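Protein synthesis inhibitor I (Hordeum vulgare, PDB 4FBC) belongs to the plant ribosome-inactivating proteins, which are known as inhibitors of protein synthesis. Local coordinates at residues H44-P57 with L255-V269. The protein carries 3 engineered substitutions. Sequence-based numbering, arbitrary orientation.
Sequences HFSHNRPVLPPVEP and LGILLFVEVPGGLTV
Pro54 CG lies over one face of the Phe260 ring, a CH-pi contact 3.5 Å from the ring centroid, and the compact, rigid proline also sets CB against Val269 CG1. With CG anti to the backbone N (chi1 -179°), the Phe260 ring also reaches His44, and the two rings meet at their perimeters with planes at 72°. Leu267 CD1 sits 3.8 Å from the His44 ring centroid, while Val51 CG2 covers the opposite face, clamping the imidazole.

Farther along, the backbones form a single parallel bridge: Leu258 N donates to Pro50 O and Leu258 O accepts from Leu52 N, both at 2.9 Å. Proline suits position 50, where the bridge needs no N-H and its ring packs on Ile257 CG1. Arg49, bent at chi2 and chi3, hydrogen-bonds through NE to Leu255 O and through NH2 to Gly256 O, each at 2.9 Å. Both bonds are bent (138° at the NE hydrogen) and tilted from the guanidinium plane, though NH2 meets a lone pair of Gly256 O in the carbonyl plane. A water joins Pro53 O to Phe260 N.

Behind this, Ile257 O accepts from Trp214 NE1, and the backbone of Arg179 hydrogen-bonds to those of Gly256 and Ile257. Trp214 and Arg179 line the adenosine monophosphate pocket: the bridge ties the C-terminal part of this ribosome-inactivating protein fold to its N-terminal part beside that pocket.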
loop_
_atom_site.group_PDB
_atom_site.type_symbol
_atom_site.label_atom_id
_atom_site.label_comp_id
_atom_site.label_asym_id
_atom_site.label_seq_id
_atom_site.Cartn_x
_atom_site.Cartn_y
_atom_site.Cartn_z
ATOM N N HIS A 44 5.767 -7.275 -17.093
ATOM C CA HIS A 44 6.452 -8.048 -16.059
ATOM C C HIS A 44 5.491 -8.577 -14.997
ATOM O O HIS A 44 5.068 -7.838 -14.097
ATOM C CB HIS A 44 7.542 -7.184 -15.394
ATOM C CG HIS A 44 8.448 -7.946 -14.475
ATOM N ND1 HIS A 44 9.241 -7.328 -13.531
ATOM C CD2 HIS A 44 8.682 -9.273 -14.359
ATOM C CE1 HIS A 44 9.930 -8.246 -12.874
ATOM N NE2 HIS A 44 9.612 -9.434 -13.357
ATOM N N PHE A 45 5.143 -9.857 -15.114
ATOM C CA PHE A 45 4.392 -10.551 -14.073
ATOM C C PHE A 45 5.275 -11.641 -13.493
ATOM O O PHE A 45 6.235 -12.066 -14.132
ATOM C CB PHE A 45 3.156 -11.235 -14.673
ATOM C CG PHE A 45 2.060 -10.300 -15.059
ATOM C CD1 PHE A 45 2.151 -9.543 -16.224
ATOM C CD2 PHE A 45 0.902 -10.230 -14.297
ATOM C CE1 PHE A 45 1.107 -8.689 -16.595
ATOM C CE2 PHE A 45 -0.141 -9.376 -14.655
ATOM C CZ PHE A 45 -0.031 -8.604 -15.809
ATOM N N SER A 46 4.942 -12.112 -12.289
ATOM C CA SER A 46 5.603 -13.280 -11.699
ATOM C C SER A 46 4.524 -14.211 -11.181
ATOM O O SER A 46 3.746 -13.813 -10.315
ATOM C CB SER A 46 6.496 -12.862 -10.522
ATOM O OG SER A 46 7.158 -13.993 -9.963
ATOM N N HIS A 47 4.488 -15.442 -11.703
ATOM C CA HIS A 47 3.459 -16.428 -11.334
ATOM C C HIS A 47 2.064 -15.821 -11.438
ATOM O O HIS A 47 1.202 -16.018 -10.563
ATOM C CB HIS A 47 3.726 -16.980 -9.928
ATOM C CG HIS A 47 5.064 -17.639 -9.796
ATOM N ND1 HIS A 47 5.213 -18.997 -9.609
ATOM C CD2 HIS A 47 6.317 -17.126 -9.852
ATOM C CE1 HIS A 47 6.501 -19.291 -9.542
ATOM N NE2 HIS A 47 7.190 -18.176 -9.687
ATOM N N ASN A 48 1.860 -15.076 -12.521
ATOM C CA ASN A 48 0.595 -14.399 -12.813
ATOM C C ASN A 48 0.158 -13.396 -11.740
ATOM O O ASN A 48 -1.033 -13.106 -11.591
ATOM C CB ASN A 48 -0.523 -15.409 -13.113
ATOM C CG ASN A 48 -1.678 -14.793 -13.889
ATOM O OD1 ASN A 48 -1.523 -13.745 -14.527
ATOM N ND2 ASN A 48 -2.843 -15.441 -13.842
ATOM N N ARG A 49 1.130 -12.865 -11.001
ATOM C CA ARG A 49 0.877 -11.749 -10.103
ATOM C C ARG A 49 1.588 -10.538 -10.690
ATOM O O ARG A 49 2.688 -10.671 -11.241
ATOM C CB ARG A 49 1.435 -12.021 -8.702
ATOM C CG ARG A 49 0.821 -13.218 -7.987
ATOM C CD ARG A 49 -0.710 -13.173 -8.005
ATOM N NE ARG A 49 -1.235 -11.906 -7.499
ATOM C CZ ARG A 49 -2.429 -11.415 -7.809
ATOM N NH1 ARG A 49 -3.231 -12.096 -8.623
ATOM N NH2 ARG A 49 -2.825 -10.247 -7.308
ATOM N N PRO A 50 0.974 -9.353 -10.570
ATOM C CA PRO A 50 1.601 -8.158 -11.152
ATOM C C PRO A 50 2.875 -7.722 -10.406
ATOM O O PRO A 50 3.011 -7.954 -9.199
ATOM C CB PRO A 50 0.504 -7.095 -11.032
ATOM C CG PRO A 50 -0.300 -7.510 -9.828
ATOM C CD PRO A 50 -0.272 -9.038 -9.851
ATOM N N VAL A 51 3.815 -7.119 -11.132
ATOM C CA VAL A 51 5.032 -6.572 -10.516
ATOM C C VAL A 51 5.038 -5.092 -10.832
ATOM O O VAL A 51 4.693 -4.699 -11.939
ATOM C CB VAL A 51 6.314 -7.213 -11.096
ATOM C CG1 VAL A 51 7.564 -6.669 -10.386
ATOM C CG2 VAL A 51 6.258 -8.740 -10.976
ATOM N N LEU A 52 5.396 -4.274 -9.850
ATOM C CA LEU A 52 5.515 -2.843 -10.058
ATOM C C LEU A 52 6.679 -2.595 -11.004
ATOM O O LEU A 52 7.624 -3.390 -11.053
ATOM C CB LEU A 52 5.779 -2.147 -8.723
ATOM C CG LEU A 52 4.582 -2.034 -7.780
ATOM C CD1 LEU A 52 5.041 -1.889 -6.333
ATOM C CD2 LEU A 52 3.773 -0.827 -8.193
ATOM N N PRO A 53 6.613 -1.499 -11.767
ATOM C CA PRO A 53 7.831 -1.082 -12.474
ATOM C C PRO A 53 8.902 -0.686 -11.451
ATOM O O PRO A 53 8.559 -0.352 -10.304
ATOM C CB PRO A 53 7.369 0.147 -13.261
ATOM C CG PRO A 53 6.237 0.726 -12.441
ATOM C CD PRO A 53 5.557 -0.466 -11.770
ATOM N N PRO A 54 10.190 -0.724 -11.849
ATOM C CA PRO A 54 11.252 -0.234 -10.959
ATOM C C PRO A 54 11.041 1.228 -10.601
ATOM O O PRO A 54 10.315 1.944 -11.299
ATOM C CB PRO A 54 12.518 -0.353 -11.826
ATOM C CG PRO A 54 12.202 -1.437 -12.814
ATOM C CD PRO A 54 10.719 -1.274 -13.107
ATOM N N VAL A 55 11.675 1.662 -9.513
ATOM C CA VAL A 55 11.748 3.073 -9.163
ATOM C C VAL A 55 12.644 3.789 -10.175
ATOM O O VAL A 55 13.720 3.291 -10.498
ATOM C CB VAL A 55 12.341 3.241 -7.741
ATOM C CG1 VAL A 55 12.594 4.717 -7.427
ATOM C CG2 VAL A 55 11.414 2.593 -6.702
ATOM N N GLU A 56 12.193 4.936 -10.676
ATOM C CA GLU A 56 12.961 5.711 -11.647
ATOM C C GLU A 56 14.252 6.208 -11.009
ATOM O O GLU A 56 14.243 6.762 -9.908
ATOM C CB GLU A 56 12.142 6.897 -12.176
ATOM C CG GLU A 56 10.886 6.497 -12.961
ATOM C CD GLU A 56 10.058 7.691 -13.433
ATOM O OE1 GLU A 56 9.867 8.646 -12.649
ATOM O OE2 GLU A 56 9.587 7.672 -14.596
ATOM N N PRO A 57 15.380 5.992 -11.689
ATOM C CA PRO A 57 16.624 6.519 -11.124
ATOM C C PRO A 57 16.908 7.960 -11.576
ATOM O O PRO A 57 16.396 8.384 -12.618
ATOM C CB PRO A 57 17.685 5.533 -11.636
ATOM C CG PRO A 57 17.114 4.981 -12.907
ATOM C CD PRO A 57 15.607 5.092 -12.835
ATOM N N LEU A 255 1.045 -12.666 -2.480
ATOM C CA LEU A 255 1.425 -11.366 -3.033
ATOM C C LEU A 255 0.291 -10.753 -3.861
ATOM O O LEU A 255 -0.173 -11.352 -4.831
ATOM C CB LEU A 255 2.706 -11.499 -3.880
ATOM C CG LEU A 255 3.996 -11.677 -3.065
ATOM C CD1 LEU A 255 5.076 -12.344 -3.899
ATOM C CD2 LEU A 255 4.473 -10.339 -2.514
ATOM N N GLY A 256 -0.156 -9.566 -3.466
ATOM C CA GLY A 256 -1.110 -8.795 -4.259
ATOM C C GLY A 256 -0.415 -8.144 -5.448
ATOM O O GLY A 256 -0.862 -8.271 -6.585
ATOM N N ILE A 257 0.688 -7.445 -5.181
ATOM C CA ILE A 257 1.543 -6.901 -6.246
ATOM C C ILE A 257 2.960 -6.863 -5.703
ATOM O O ILE A 257 3.156 -6.531 -4.542
ATOM C CB ILE A 257 1.052 -5.500 -6.757
ATOM C CG1 ILE A 257 1.945 -4.991 -7.901
ATOM C CG2 ILE A 257 0.936 -4.479 -5.602
ATOM C CD1 ILE A 257 1.338 -3.774 -8.656
ATOM N N LEU A 258 3.932 -7.259 -6.520
ATOM C CA LEU A 258 5.317 -7.376 -6.055
ATOM C C LEU A 258 6.031 -6.035 -6.181
ATOM O O LEU A 258 5.823 -5.317 -7.147
ATOM C CB LEU A 258 6.093 -8.423 -6.879
ATOM C CG LEU A 258 5.882 -9.922 -6.635
ATOM C CD1 LEU A 258 4.504 -10.377 -7.130
ATOM C CD2 LEU A 258 6.980 -10.759 -7.279
ATOM N N LEU A 259 6.870 -5.708 -5.198
ATOM C CA LEU A 259 7.845 -4.622 -5.358
ATOM C C LEU A 259 8.886 -5.082 -6.365
ATOM O O LEU A 259 9.316 -6.235 -6.341
ATOM C CB LEU A 259 8.532 -4.343 -4.020
ATOM C CG LEU A 259 9.631 -3.267 -4.001
ATOM C CD1 LEU A 259 9.024 -1.911 -4.262
ATOM C CD2 LEU A 259 10.333 -3.297 -2.638
ATOM N N PHE A 260 9.298 -4.204 -7.271
ATOM C CA PHE A 260 10.373 -4.600 -8.161
ATOM C C PHE A 260 11.675 -4.749 -7.366
ATOM O O PHE A 260 12.044 -3.875 -6.584
ATOM C CB PHE A 260 10.576 -3.613 -9.308
ATOM C CG PHE A 260 11.667 -4.030 -10.236
ATOM C CD1 PHE A 260 11.435 -4.998 -11.203
ATOM C CD2 PHE A 260 12.943 -3.501 -10.106
ATOM C CE1 PHE A 260 12.457 -5.418 -12.050
ATOM C CE2 PHE A 260 13.965 -3.920 -10.946
ATOM C CZ PHE A 260 13.725 -4.866 -11.913
ATOM N N VAL A 261 12.353 -5.869 -7.572
ATOM C CA VAL A 261 13.671 -6.083 -6.993
ATOM C C VAL A 261 14.629 -6.613 -8.057
ATOM O O VAL A 261 14.281 -7.508 -8.837
ATOM C CB VAL A 261 13.624 -7.101 -5.837
ATOM C CG1 VAL A 261 15.000 -7.174 -5.162
ATOM C CG2 VAL A 261 12.560 -6.734 -4.825
ATOM N N GLU A 262 15.836 -6.060 -8.099
ATOM C CA GLU A 262 16.871 -6.625 -8.955
ATOM C C GLU A 262 17.436 -7.861 -8.296
ATOM O O GLU A 262 18.070 -7.768 -7.242
ATOM C CB GLU A 262 18.003 -5.619 -9.169
ATOM C CG GLU A 262 17.620 -4.424 -10.006
ATOM C CD GLU A 262 18.816 -3.550 -10.347
ATOM O OE1 GLU A 262 19.501 -3.080 -9.412
ATOM O OE2 GLU A 262 19.069 -3.331 -11.550
ATOM N N VAL A 263 17.191 -9.022 -8.895
ATOM C CA VAL A 263 17.755 -10.271 -8.389
ATOM C C VAL A 263 18.788 -10.770 -9.402
ATOM O O VAL A 263 18.686 -10.462 -10.593
ATOM C CB VAL A 263 16.659 -11.342 -8.110
ATOM C CG1 VAL A 263 15.609 -10.786 -7.143
ATOM C CG2 VAL A 263 15.999 -11.803 -9.402
ATOM N N PRO A 264 19.810 -11.507 -8.938
ATOM C CA PRO A 264 20.825 -11.954 -9.903
ATOM C C PRO A 264 20.213 -12.782 -11.029
ATOM O O PRO A 264 19.487 -13.744 -10.768
ATOM C CB PRO A 264 21.759 -12.819 -9.051
ATOM C CG PRO A 264 21.635 -12.241 -7.677
ATOM C CD PRO A 264 20.171 -11.847 -7.552
ATOM N N GLY A 265 20.476 -12.396 -12.272
ATOM C CA GLY A 265 19.953 -13.137 -13.405
ATOM C C GLY A 265 18.607 -12.638 -13.909
ATOM O O GLY A 265 18.154 -13.035 -14.984
ATOM N N GLY A 266 17.969 -11.762 -13.138
ATOM C CA GLY A 266 16.687 -11.205 -13.536
ATOM C C GLY A 266 16.819 -9.854 -14.210
ATOM O O GLY A 266 17.927 -9.382 -14.471
ATOM N N LEU A 267 15.679 -9.233 -14.500
ATOM C CA LEU A 267 15.654 -7.905 -15.096
ATOM C C LEU A 267 16.381 -6.883 -14.235
ATOM O O LEU A 267 16.271 -6.889 -13.011
ATOM C CB LEU A 267 14.208 -7.439 -15.275
ATOM C CG LEU A 267 13.385 -8.121 -16.365
ATOM C CD1 LEU A 267 11.923 -7.695 -16.265
ATOM C CD2 LEU A 267 13.938 -7.801 -17.739
ATOM N N THR A 268 17.108 -5.987 -14.889
ATOM C CA THR A 268 17.677 -4.840 -14.209
ATOM C C THR A 268 16.628 -3.756 -14.143
ATOM O O THR A 268 15.615 -3.816 -14.850
ATOM C CB THR A 268 18.851 -4.266 -14.998
ATOM O OG1 THR A 268 18.415 -3.972 -16.334
ATOM C CG2 THR A 268 20.013 -5.260 -15.039
ATOM N N VAL A 269 16.882 -2.752 -13.312
ATOM C CA VAL A 269 16.055 -1.554 -13.281
ATOM C C VAL A 269 15.863 -0.978 -14.685
ATOM O O VAL A 269 14.725 -0.718 -15.110
ATOM C CB VAL A 269 16.640 -0.500 -12.330
ATOM C CG1 VAL A 269 16.011 0.855 -12.573
ATOM C CG2 VAL A 269 16.411 -0.947 -10.881
HETATM O O HOH W 1 8.954 -1.084 -7.736
#